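Local structure of hydrazine synthase subunit alpha (Candidatus Kuenenia stuttgartiensis, 5C2V) at residues N74-A79 and G95-G100. The protein forms part of the hydrazine synthase complex, where it condenses hydroxylamine made in the gamma subunit with ammonia to give hydrazine. Numbering follows the deposited sequence.
Sequences NDFATA and GVHKKG. With BET (trimethyl glycine), chain B.
Lys98 reaches across to the carbonyl of Asn74. Beyond CG its side chain is fully extended, and NZ meets Asn74 O at 3.1 Å, nearly along the C=O axis (174°). A water accepts from the same ammonium and donates to both Asn74 O and Asn74 OD1, joining main chain and side chain of the asparagine. Along the way, Lys98 CG lies 4.1 Å from Ala77 CB, so the aliphatic part of the lysine packs while its charged end bonds.

Asp75 O receives Lys98 N at 3.3 Å in the carbonyl plane and, weakly, His97 ND1 at 3.1 Å; with CG anti to the backbone N (chi1 -161°), the imidazole turns its edge to that oxygen.

Antiparallel pairing continues toward Ala79 and Gly95. Ala77 N and Thr78 N both point at Val96 O, each bond weak, making a classic beta bulge, and Val96 N returns a bond to Thr78 O. Beyond it, Ala79 faces Gly95 across a non-hydrogen-bonded pair; a side chain on Gly95 would crowd Phe76 CD1. A type I turn from His97 to Gly100 is closed by Gly100 N to His97 O, and the positive phi of Gly100 suits glycine.

Thr78 CB meets Val96 CG2 at 3.8 Å, two beta-branched residues suited to strands. The Phe76 and His97 rings lie obliquely, planes at 51°, and Trp106 and Phe93 meet Phe76 edge-to-face.

The hairpin belongs to a four-stranded antiparallel sheet, consistent with a propeller blade. Asn74, Phe76 and Ala77 help form the trimethyl glycine pocket; the Phe76 and Ala77 carbonyls approach its methyls and probably ease its positive charge, while Asn74 O and the water probably offset that of Lys98, tying pocket loop to turn.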
loop_
_atom_site.group_PDB
_atom_site.type_symbol
_atom_site.label_atom_id
_atom_site.label_comp_id
_atom_site.label_asym_id
_atom_site.label_seq_id
_atom_site.Cartn_x
_atom_site.Cartn_y
_atom_site.Cartn_z
ATOM N N ASN D 74 -25.986 1.442 40.266
ATOM C CA ASN D 74 -25.691 0.441 41.296
ATOM C C ASN D 74 -26.535 -0.836 41.203
ATOM O O ASN D 74 -26.141 -1.880 41.722
ATOM C CB ASN D 74 -25.884 1.057 42.686
ATOM C CG ASN D 74 -24.573 1.333 43.396
ATOM O OD1 ASN D 74 -23.586 0.623 43.203
ATOM N ND2 ASN D 74 -24.559 2.367 44.230
ATOM N N ASP D 75 -27.692 -0.753 40.554
ATOM C CA ASP D 75 -28.513 -1.933 40.300
ATOM C C ASP D 75 -27.973 -2.783 39.148
ATOM O O ASP D 75 -28.425 -3.909 38.937
ATOM C CB ASP D 75 -29.958 -1.525 40.001
ATOM C CG ASP D 75 -30.652 -0.920 41.203
ATOM O OD1 ASP D 75 -29.955 -0.364 42.076
ATOM O OD2 ASP D 75 -31.897 -1.001 41.272
ATOM N N PHE D 76 -27.014 -2.242 38.402
ATOM C CA PHE D 76 -26.456 -2.944 37.248
ATOM C C PHE D 76 -25.050 -3.471 37.514
ATOM O O PHE D 76 -24.200 -2.757 38.046
ATOM C CB PHE D 76 -26.430 -2.026 36.024
ATOM C CG PHE D 76 -27.791 -1.692 35.485
ATOM C CD1 PHE D 76 -28.399 -2.513 34.550
ATOM C CD2 PHE D 76 -28.458 -0.554 35.906
ATOM C CE1 PHE D 76 -29.650 -2.209 34.049
ATOM C CE2 PHE D 76 -29.710 -0.243 35.408
ATOM C CZ PHE D 76 -30.306 -1.073 34.479
ATOM N N ALA D 77 -24.808 -4.720 37.130
ATOM C CA ALA D 77 -23.476 -5.303 37.227
ATOM C C ALA D 77 -22.543 -4.633 36.224
ATOM O O ALA D 77 -21.388 -4.339 36.530
ATOM C CB ALA D 77 -23.528 -6.805 36.991
ATOM N N THR D 78 -23.063 -4.392 35.025
ATOM C CA THR D 78 -22.312 -3.724 33.970
ATOM C C THR D 78 -23.154 -2.621 33.342
ATOM O O THR D 78 -24.268 -2.871 32.889
ATOM C CB THR D 78 -21.871 -4.711 32.874
ATOM O OG1 THR D 78 -21.059 -5.741 33.450
ATOM C CG2 THR D 78 -21.084 -3.991 31.790
ATOM N N ALA D 79 -22.628 -1.400 33.325
ATOM C CA ALA D 79 -23.338 -0.281 32.715
ATOM C C ALA D 79 -22.380 0.683 32.023
ATOM O O ALA D 79 -21.335 1.033 32.573
ATOM C CB ALA D 79 -24.157 0.447 33.754
ATOM N N GLY D 95 -26.676 -1.676 29.471
ATOM C CA GLY D 95 -26.435 -2.250 30.779
ATOM C C GLY D 95 -26.757 -3.720 30.944
ATOM O O GLY D 95 -27.558 -4.291 30.200
ATOM N N VAL D 96 -26.112 -4.334 31.931
ATOM C CA VAL D 96 -26.418 -5.699 32.331
ATOM C C VAL D 96 -26.973 -5.690 33.750
ATOM O O VAL D 96 -26.250 -5.401 34.704
ATOM C CB VAL D 96 -25.178 -6.610 32.268
ATOM C CG1 VAL D 96 -25.563 -8.048 32.580
ATOM C CG2 VAL D 96 -24.518 -6.515 30.903
ATOM N N HIS D 97 -28.257 -6.002 33.881
ATOM C CA HIS D 97 -28.918 -5.986 35.180
ATOM C C HIS D 97 -28.348 -7.074 36.085
ATOM O O HIS D 97 -27.972 -8.146 35.612
ATOM C CB HIS D 97 -30.428 -6.168 35.012
ATOM C CG HIS D 97 -31.227 -5.731 36.202
ATOM N ND1 HIS D 97 -30.745 -4.841 37.137
ATOM C CD2 HIS D 97 -32.477 -6.062 36.603
ATOM C CE1 HIS D 97 -31.665 -4.642 38.065
ATOM N NE2 HIS D 97 -32.723 -5.368 37.768
ATOM N N LYS D 98 -28.284 -6.793 37.384
ATOM C CA LYS D 98 -27.766 -7.757 38.351
ATOM C C LYS D 98 -28.645 -9.002 38.427
ATOM O O LYS D 98 -28.215 -10.048 38.913
ATOM C CB LYS D 98 -27.641 -7.118 39.736
ATOM C CG LYS D 98 -26.417 -6.231 39.905
ATOM C CD LYS D 98 -26.299 -5.713 41.331
ATOM C CE LYS D 98 -25.029 -4.899 41.519
ATOM N NZ LYS D 98 -24.890 -4.394 42.914
ATOM N N LYS D 99 -29.878 -8.879 37.946
ATOM C CA LYS D 99 -30.811 -9.996 37.918
ATOM C C LYS D 99 -30.782 -10.714 36.570
ATOM O O LYS D 99 -31.551 -11.647 36.338
ATOM C CB LYS D 99 -32.226 -9.512 38.235
ATOM C CG LYS D 99 -32.344 -8.826 39.586
ATOM C CD LYS D 99 -33.722 -8.220 39.790
ATOM C CE LYS D 99 -33.799 -7.474 41.114
ATOM N NZ LYS D 99 -35.120 -6.815 41.308
ATOM N N GLY D 100 -29.891 -10.273 35.686
ATOM C CA GLY D 100 -29.732 -10.898 34.385
ATOM C C GLY D 100 -30.477 -10.196 33.265
ATOM O O GLY D 100 -30.840 -9.025 33.382
HETATM N N BET B . -20.860 -2.303 40.620
HETATM C CA BET B . -20.574 -2.008 42.087
HETATM C C BET B . -19.528 -0.775 42.201
HETATM O O BET B . -18.390 -1.117 42.608
HETATM O OXT BET B . -19.993 0.342 41.877
HETATM C C1 BET B . -21.290 -3.750 40.460
HETATM C C2 BET B . -19.619 -2.082 39.754
HETATM C C3 BET B . -22.017 -1.453 40.127
HETATM O O HOH W 1 -23.925 -2.021 43.317
#